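PDB 2QDR: uncharacterized protein from Nostoc punctiforme, which is of unknown function but adopts a cupin-type double-stranded beta-helix fold and has been proposed to be a dioxygenase. Local coordinates for residues M35-R40 with N239-C244; K131-F136 with D188-P193; G218-A223 with F281-D286. All coordinates share one frame; numbering follows the deposited sequence.

Contact 1: residues M35-R40 with N239-C244; sequences MNLSGR and NEEGYC
Glu241 OE1 faces Arg40 NH1 at 3.9 Å in a long salt bridge and is hydrogen-bonded to Tyr261 OH. The oxygen lies well out of the guanidinium plane and the two flat groups stand nearly perpendicular, 88° apart, so charge attraction rather than an aimed N-H links acid and base. The second oxygen, OE2, pairs with Arg284 NH2 and Thr93 OG1. A long acid suits this buried position because its two oxygens can serve several partners at once.

Leu37 fills the angle between acid and base. Its CD2 sits 3.9 Å above the centre of the Arg40 guanidinium and also meets Glu241 OE1 at 3.7 Å, so a branched apolar residue shields the ion pair from one side. Arg40 reaches this place with an extended chain, and one edge of the guanidinium is tied back to its own loop: NE donates in the guanidinium plane to Asn36 O at 3.1 Å, and NH2 adds a weak bond to the same oxygen. The two bonds to one carbonyl restrict rotation of the group.

The fold is the double-stranded beta-helix of the cupins. Loop 35-40, just ahead of strand 41-42, here packs against strand 240-245 of a seven-stranded antiparallel sheet, with Glu241 as the strand residue it meets. Just ahead of that strand, Leu37 CB rests on Asn239 CB at 3.7 Å. The Asn239 side chain, with CG anti to its carbonyl carbon (chi1 -64°), brings ND2 to within 2.9 Å of Ser38 OG, whose hydrogen bond is with Asp26 N. Tyr263 OH bonds both Leu37 O and Arg40 N, fastening the loop backbone at two points.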
# COMPACT_ATOMS: atom_id res chain seq x y z
N MSE A 35 0.94 -30.49 -20.21
CA MSE A 35 2.11 -30.89 -19.43
C MSE A 35 2.17 -32.41 -19.30
O MSE A 35 3.25 -33.00 -19.35
CB MSE A 35 2.01 -30.22 -18.05
CG MSE A 35 3.28 -29.63 -17.57
SE MSE A 35 3.12 -28.75 -15.85
CE MSE A 35 4.06 -27.26 -16.22
N ASN A 36 1.01 -33.03 -19.11
CA ASN A 36 0.87 -34.48 -18.96
C ASN A 36 1.61 -35.08 -17.75
O ASN A 36 2.16 -36.16 -17.82
CB ASN A 36 1.22 -35.21 -20.30
CG ASN A 36 0.15 -35.01 -21.38
OD1 ASN A 36 -1.03 -35.31 -21.18
ND2 ASN A 36 0.59 -34.58 -22.56
N LEU A 37 1.59 -34.36 -16.62
CA LEU A 37 2.21 -34.84 -15.35
C LEU A 37 1.40 -35.93 -14.65
O LEU A 37 1.89 -36.54 -13.69
CB LEU A 37 2.41 -33.70 -14.35
CG LEU A 37 3.48 -32.66 -14.62
CD1 LEU A 37 3.41 -31.58 -13.55
CD2 LEU A 37 4.88 -33.28 -14.65
N SER A 38 0.16 -36.15 -15.09
CA SER A 38 -0.73 -37.14 -14.52
C SER A 38 -0.29 -38.57 -14.79
O SER A 38 0.33 -38.84 -15.81
CB SER A 38 -2.10 -36.97 -15.16
OG SER A 38 -2.54 -35.62 -15.05
N GLY A 39 -0.62 -39.46 -13.85
CA GLY A 39 -0.36 -40.90 -13.95
C GLY A 39 1.01 -41.43 -14.35
O GLY A 39 1.07 -42.43 -15.05
N ARG A 40 2.08 -40.80 -13.87
CA ARG A 40 3.44 -41.24 -14.25
C ARG A 40 4.09 -42.27 -13.32
O ARG A 40 3.84 -42.31 -12.12
CB ARG A 40 4.39 -40.05 -14.39
CG ARG A 40 4.02 -39.06 -15.47
CD ARG A 40 5.16 -38.07 -15.69
NE ARG A 40 4.85 -37.05 -16.69
CZ ARG A 40 5.72 -36.14 -17.15
NH1 ARG A 40 7.00 -36.13 -16.78
NH2 ARG A 40 5.30 -35.25 -18.05
N ASN A 239 -0.89 -32.24 -9.62
CA ASN A 239 0.38 -32.91 -9.90
C ASN A 239 1.50 -31.91 -9.78
O ASN A 239 1.36 -30.77 -10.22
CB ASN A 239 0.41 -33.53 -11.29
CG ASN A 239 -0.60 -34.63 -11.47
OD1 ASN A 239 -0.72 -35.54 -10.65
ND2 ASN A 239 -1.31 -34.59 -12.60
N GLU A 240 2.62 -32.35 -9.18
CA GLU A 240 3.81 -31.53 -8.97
C GLU A 240 5.07 -32.39 -9.05
O GLU A 240 5.06 -33.55 -8.64
CB GLU A 240 3.78 -30.86 -7.60
CG GLU A 240 5.09 -30.09 -7.16
CD GLU A 240 5.04 -29.57 -5.72
OE1 GLU A 240 3.93 -29.47 -5.13
OE2 GLU A 240 6.11 -29.25 -5.17
N GLU A 241 6.13 -31.82 -9.61
CA GLU A 241 7.42 -32.49 -9.67
C GLU A 241 8.44 -31.40 -9.45
O GLU A 241 8.12 -30.23 -9.62
CB GLU A 241 7.70 -33.21 -10.99
CG GLU A 241 7.88 -32.33 -12.22
CD GLU A 241 8.36 -33.13 -13.45
OE1 GLU A 241 8.20 -34.36 -13.50
OE2 GLU A 241 8.89 -32.51 -14.36
N GLY A 242 9.65 -31.79 -9.07
CA GLY A 242 10.69 -30.81 -8.87
C GLY A 242 12.06 -31.40 -8.70
O GLY A 242 12.19 -32.61 -8.47
N TYR A 243 13.08 -30.55 -8.81
CA TYR A 243 14.47 -30.94 -8.70
C TYR A 243 15.18 -29.95 -7.80
O TYR A 243 14.99 -28.74 -7.93
CB TYR A 243 15.08 -30.92 -10.09
CG TYR A 243 16.44 -31.55 -10.24
CD1 TYR A 243 17.60 -30.82 -10.05
CD2 TYR A 243 16.56 -32.87 -10.68
CE1 TYR A 243 18.85 -31.41 -10.24
CE2 TYR A 243 17.79 -33.46 -10.88
CZ TYR A 243 18.94 -32.73 -10.66
OH TYR A 243 20.17 -33.33 -10.85
N CYS A 244 15.99 -30.47 -6.87
CA CYS A 244 16.73 -29.63 -5.93
C CYS A 244 18.07 -29.22 -6.54
O CYS A 244 18.90 -30.07 -6.84
CB CYS A 244 16.98 -30.36 -4.62
SG CYS A 244 18.06 -29.42 -3.53

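Contact 2: residues K131-F136 with D188-P193; sequences KHSYSF and DSKLLP
Lys190 folds back over the chain at Lys131 and His132. From CB its chain leaves with CG anti to the carbonyl carbon (chi1 -57°), and CG passes 4.2 Å from His132 CB. CD and CE then run beside Lys131 O, and bends at chi3 and chi4 curl the tip inward. There NZ donates to Lys131 O at 2.7 Å, in the carbonyl plane, and forms a salt bridge with Asp188 OD1, also 2.7 Å away, on the syn side though 30° out of the carboxylate plane. Asn130 OD1 is a third acceptor, so a long flexible base suits the spot. Were Lys190 replaced by an alanine, Asp188 would probably lose its salt-bridge mate and Lys131 O this donor.

Next to it, Ser189 OG donates to His132 O at 2.6 Å, a short side chain serving a carbonyl close by. Ser133 and Asp188 form an antiparallel non-hydrogen-bonded pair, with Ser133 OG bonded to Asn130 O.

In the cupin-type double-stranded beta-helix, strand 133-137 runs between strands 113-117 and 184-188 of the eight-stranded sheet; segment 188-193 leads on toward strand 195-196 of the seven-stranded sheet, with His227 of a second subunit packed against Ser189 and Lys190.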
# COMPACT_ATOMS: atom_id res chain seq x y z
N LYS A 131 24.21 -21.70 -17.06
CA LYS A 131 23.69 -22.23 -15.79
C LYS A 131 22.32 -21.64 -15.41
O LYS A 131 22.16 -20.42 -15.33
CB LYS A 131 24.72 -21.98 -14.67
CG LYS A 131 24.32 -22.47 -13.28
CD LYS A 131 25.36 -22.16 -12.22
CE LYS A 131 24.89 -22.65 -10.86
NZ LYS A 131 25.81 -22.23 -9.78
N HIS A 132 21.34 -22.52 -15.21
CA HIS A 132 19.96 -22.16 -14.80
C HIS A 132 19.16 -21.36 -15.87
O HIS A 132 18.19 -20.68 -15.54
CB HIS A 132 19.98 -21.46 -13.42
CG HIS A 132 20.47 -22.34 -12.31
ND1 HIS A 132 19.96 -22.25 -11.03
CD2 HIS A 132 21.31 -23.40 -12.30
CE1 HIS A 132 20.56 -23.14 -10.26
NE2 HIS A 132 21.38 -23.86 -11.01
N SER A 133 19.57 -21.47 -17.13
CA SER A 133 18.84 -20.82 -18.22
C SER A 133 17.73 -21.80 -18.60
O SER A 133 17.88 -23.01 -18.43
CB SER A 133 19.75 -20.47 -19.39
OG SER A 133 20.72 -19.53 -18.98
N TYR A 134 16.62 -21.26 -19.08
CA TYR A 134 15.43 -22.03 -19.42
C TYR A 134 14.88 -21.71 -20.78
O TYR A 134 15.00 -20.58 -21.25
CB TYR A 134 14.32 -21.71 -18.39
CG TYR A 134 12.95 -22.28 -18.70
CD1 TYR A 134 12.67 -23.62 -18.49
CD2 TYR A 134 11.93 -21.47 -19.21
CE1 TYR A 134 11.43 -24.15 -18.80
CE2 TYR A 134 10.68 -21.99 -19.51
CZ TYR A 134 10.44 -23.33 -19.31
OH TYR A 134 9.21 -23.89 -19.59
N SER A 135 14.27 -22.72 -21.40
CA SER A 135 13.62 -22.56 -22.69
C SER A 135 12.41 -23.47 -22.80
O SER A 135 12.45 -24.60 -22.30
CB SER A 135 14.55 -22.87 -23.86
OG SER A 135 13.82 -22.81 -25.09
N PHE A 136 11.35 -22.95 -23.42
CA PHE A 136 10.12 -23.69 -23.70
C PHE A 136 9.98 -23.64 -25.22
O PHE A 136 9.81 -22.56 -25.78
CB PHE A 136 8.85 -23.13 -23.06
CG PHE A 136 7.62 -23.92 -23.40
CD1 PHE A 136 6.88 -23.65 -24.54
CD2 PHE A 136 7.22 -24.97 -22.60
CE1 PHE A 136 5.76 -24.41 -24.87
CE2 PHE A 136 6.09 -25.73 -22.91
CZ PHE A 136 5.36 -25.44 -24.04
N ASP A 188 17.21 -16.50 -18.88
CA ASP A 188 18.27 -16.63 -17.89
C ASP A 188 17.65 -16.27 -16.53
O ASP A 188 17.59 -15.08 -16.14
CB ASP A 188 19.46 -15.73 -18.28
CG ASP A 188 20.67 -15.87 -17.34
OD1 ASP A 188 20.59 -16.55 -16.30
OD2 ASP A 188 21.73 -15.29 -17.67
N SER A 189 17.23 -17.29 -15.79
CA SER A 189 16.59 -17.12 -14.48
C SER A 189 17.44 -16.34 -13.50
O SER A 189 16.88 -15.67 -12.63
CB SER A 189 16.18 -18.47 -13.87
OG SER A 189 17.30 -19.26 -13.54
N LYS A 190 18.76 -16.41 -13.65
CA LYS A 190 19.69 -15.69 -12.76
C LYS A 190 19.46 -14.16 -12.84
O LYS A 190 19.55 -13.48 -11.83
CB LYS A 190 21.16 -16.04 -13.07
CG LYS A 190 21.50 -17.54 -12.99
CD LYS A 190 22.98 -17.89 -13.13
CE LYS A 190 23.59 -17.39 -14.43
NZ LYS A 190 22.85 -17.83 -15.65
N LEU A 191 19.15 -13.65 -14.04
CA LEU A 191 18.90 -12.22 -14.26
C LEU A 191 17.50 -11.76 -13.83
O LEU A 191 17.26 -10.57 -13.67
CB LEU A 191 19.06 -11.88 -15.74
CG LEU A 191 20.39 -12.23 -16.40
CD1 LEU A 191 20.40 -11.79 -17.88
CD2 LEU A 191 21.55 -11.61 -15.65
N LEU A 192 16.60 -12.71 -13.64
CA LEU A 192 15.24 -12.44 -13.26
C LEU A 192 15.26 -12.11 -11.76
O LEU A 192 16.15 -12.60 -11.07
CB LEU A 192 14.43 -13.70 -13.59
CG LEU A 192 12.92 -13.73 -13.75
CD1 LEU A 192 12.47 -12.85 -14.92
CD2 LEU A 192 12.47 -15.19 -13.95
N PRO A 193 14.37 -11.22 -11.27
CA PRO A 193 14.36 -10.90 -9.82
C PRO A 193 13.40 -11.76 -9.01
O PRO A 193 12.44 -12.28 -9.57
CB PRO A 193 13.86 -9.46 -9.81
CG PRO A 193 12.90 -9.42 -10.96
CD PRO A 193 13.36 -10.43 -11.99

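Contact 3: residues G218-A223 with F281-D286; sequences GVWLLA and FFVRVD
Strands 218-223 and 281-285 run antiparallel, their short axes at 145° and 4.8 Å apart at closest, and six backbone hydrogen bonds join them at the pairs Gly218-Val285, Trp220-Val283 and Leu222-Phe281.

On the face bearing these pairs, Trp220 swings its indole across the neighbouring strand: chi1 of 63° sets CG between the backbone N and the carbonyl carbon. Val283 CB makes an off-centre CH-pi contact with the five-membered ring, 4.1 Å from its centroid, and at the far end Trp220 CH2 touches Val285 CG2 at 3.6 Å. Beta-branched valines offer compact apolar surfaces to a wide ring. Gly218 has no side chain to add to this face. The ring of Phe281 presents its edge to Leu222 O.

The other face carries Val219, Leu221, Phe282 and Arg284. Val219 CG1 and Leu221 CD1 both lean obliquely on the Phe282 ring, the latter 3.8 Å from Phe282 CD1. Val219 CG2 lies alongside the aliphatic part of Arg284, whose guanidinium makes salt bridges with Glu241 and Glu114.

Within this seven-stranded sheet of the cupin-type double-stranded beta-helix, strands 205-212 and 240-245 flank the pair; Phe282 and Arg284 reach strand 154-160, and Leu222 lies near an unidentified bound ligand.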
# COMPACT_ATOMS: atom_id res chain seq x y z
N GLY A 218 2.19 -24.05 -14.02
CA GLY A 218 3.44 -23.52 -14.55
C GLY A 218 4.75 -24.09 -14.04
O GLY A 218 4.78 -25.14 -13.41
N VAL A 219 5.81 -23.35 -14.36
CA VAL A 219 7.16 -23.68 -14.00
C VAL A 219 7.74 -22.50 -13.28
O VAL A 219 7.52 -21.36 -13.69
CB VAL A 219 8.03 -23.86 -15.25
CG1 VAL A 219 9.38 -24.48 -14.88
CG2 VAL A 219 7.31 -24.70 -16.26
N TRP A 220 8.50 -22.77 -12.22
CA TRP A 220 9.15 -21.70 -11.46
C TRP A 220 10.27 -22.23 -10.58
O TRP A 220 10.36 -23.42 -10.34
CB TRP A 220 8.16 -20.95 -10.56
CG TRP A 220 7.52 -21.78 -9.50
CD1 TRP A 220 8.07 -22.14 -8.29
CD2 TRP A 220 6.20 -22.30 -9.51
NE1 TRP A 220 7.17 -22.89 -7.57
CE2 TRP A 220 6.01 -23.01 -8.29
CE3 TRP A 220 5.15 -22.25 -10.42
CZ2 TRP A 220 4.82 -23.65 -7.97
CZ3 TRP A 220 3.96 -22.89 -10.11
CH2 TRP A 220 3.80 -23.58 -8.89
N LEU A 221 11.10 -21.30 -10.13
CA LEU A 221 12.19 -21.57 -9.20
C LEU A 221 11.68 -21.11 -7.86
O LEU A 221 11.06 -20.04 -7.79
CB LEU A 221 13.49 -20.85 -9.56
CG LEU A 221 14.46 -21.58 -10.49
CD1 LEU A 221 13.77 -22.30 -11.64
CD2 LEU A 221 15.50 -20.60 -11.00
N LEU A 222 11.89 -21.92 -6.82
CA LEU A 222 11.48 -21.63 -5.45
C LEU A 222 12.72 -21.47 -4.59
O LEU A 222 13.55 -22.38 -4.54
CB LEU A 222 10.61 -22.75 -4.87
CG LEU A 222 10.06 -22.58 -3.44
CD1 LEU A 222 9.07 -21.45 -3.36
CD2 LEU A 222 9.40 -23.87 -2.96
N ALA A 223 12.83 -20.34 -3.90
CA ALA A 223 13.94 -20.07 -3.02
C ALA A 223 13.37 -20.14 -1.62
O ALA A 223 12.51 -19.32 -1.28
CB ALA A 223 14.54 -18.71 -3.27
N PHE A 281 15.08 -24.59 -5.66
CA PHE A 281 14.38 -25.72 -6.24
C PHE A 281 13.66 -25.42 -7.54
O PHE A 281 12.95 -24.44 -7.62
CB PHE A 281 13.30 -26.16 -5.26
CG PHE A 281 13.80 -26.48 -3.87
CD1 PHE A 281 13.86 -25.50 -2.89
CD2 PHE A 281 14.20 -27.77 -3.54
CE1 PHE A 281 14.32 -25.79 -1.63
CE2 PHE A 281 14.65 -28.07 -2.28
CZ PHE A 281 14.72 -27.07 -1.32
N PHE A 282 13.82 -26.29 -8.54
CA PHE A 282 13.12 -26.17 -9.82
C PHE A 282 11.81 -26.89 -9.58
O PHE A 282 11.84 -28.06 -9.17
CB PHE A 282 13.89 -26.83 -10.96
CG PHE A 282 13.16 -26.83 -12.28
CD1 PHE A 282 13.31 -25.78 -13.17
CD2 PHE A 282 12.36 -27.91 -12.65
CE1 PHE A 282 12.66 -25.79 -14.41
CE2 PHE A 282 11.70 -27.93 -13.89
CZ PHE A 282 11.85 -26.86 -14.77
N VAL A 283 10.68 -26.22 -9.79
CA VAL A 283 9.37 -26.82 -9.54
C VAL A 283 8.47 -26.66 -10.75
O VAL A 283 8.56 -25.66 -11.45
CB VAL A 283 8.68 -26.15 -8.33
CG1 VAL A 283 7.37 -26.88 -7.99
CG2 VAL A 283 9.61 -26.15 -7.14
N ARG A 284 7.59 -27.64 -10.95
CA ARG A 284 6.66 -27.61 -12.05
C ARG A 284 5.31 -28.18 -11.55
O ARG A 284 5.28 -29.29 -11.02
CB ARG A 284 7.30 -28.36 -13.22
CG ARG A 284 6.64 -28.14 -14.52
CD ARG A 284 7.57 -28.36 -15.71
NE ARG A 284 7.96 -29.75 -15.96
CZ ARG A 284 7.42 -30.57 -16.87
NH1 ARG A 284 6.43 -30.20 -17.66
NH2 ARG A 284 7.90 -31.79 -17.00
N VAL A 285 4.23 -27.40 -11.67
CA VAL A 285 2.87 -27.74 -11.18
C VAL A 285 1.81 -27.52 -12.25
O VAL A 285 1.81 -26.46 -12.87
CB VAL A 285 2.53 -26.88 -9.91
CG1 VAL A 285 1.12 -27.13 -9.41
CG2 VAL A 285 3.51 -27.16 -8.79
N ASP A 286 0.88 -28.46 -12.41
CA ASP A 286 -0.16 -28.38 -13.47
C ASP A 286 -1.53 -27.82 -13.03
O ASP A 286 -2.56 -28.14 -13.62
CB ASP A 286 -0.35 -29.76 -14.17
CG ASP A 286 -1.08 -30.81 -13.30
OD1 ASP A 286 -1.26 -30.64 -12.08
OD2 ASP A 286 -1.50 -31.83 -13.89

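Contacts 1 and 3 meet in one seven-stranded sheet, where strands 240-245 and 279-285 are neighbours; their centres are about 10 Å apart, and Tyr243 O with Phe282 N probably adds a backbone bond between them. Contact 2 lies at the end of the eight-stranded sheet, its centre about 12 Å from that of contact 3 and about 20 Å from that of contact 1, yet it touches contact 3 where Ser189 packs on Leu221. Along the chain, contact 2 is nested inside the loop closed by contact 1 and closes before contact 3 opens, whereas contacts 1 and 3 interleave. The N-terminal loop thus reaches a late strand, while contacts 2 and 3 both touch a second subunit, which places them by a subunit interface.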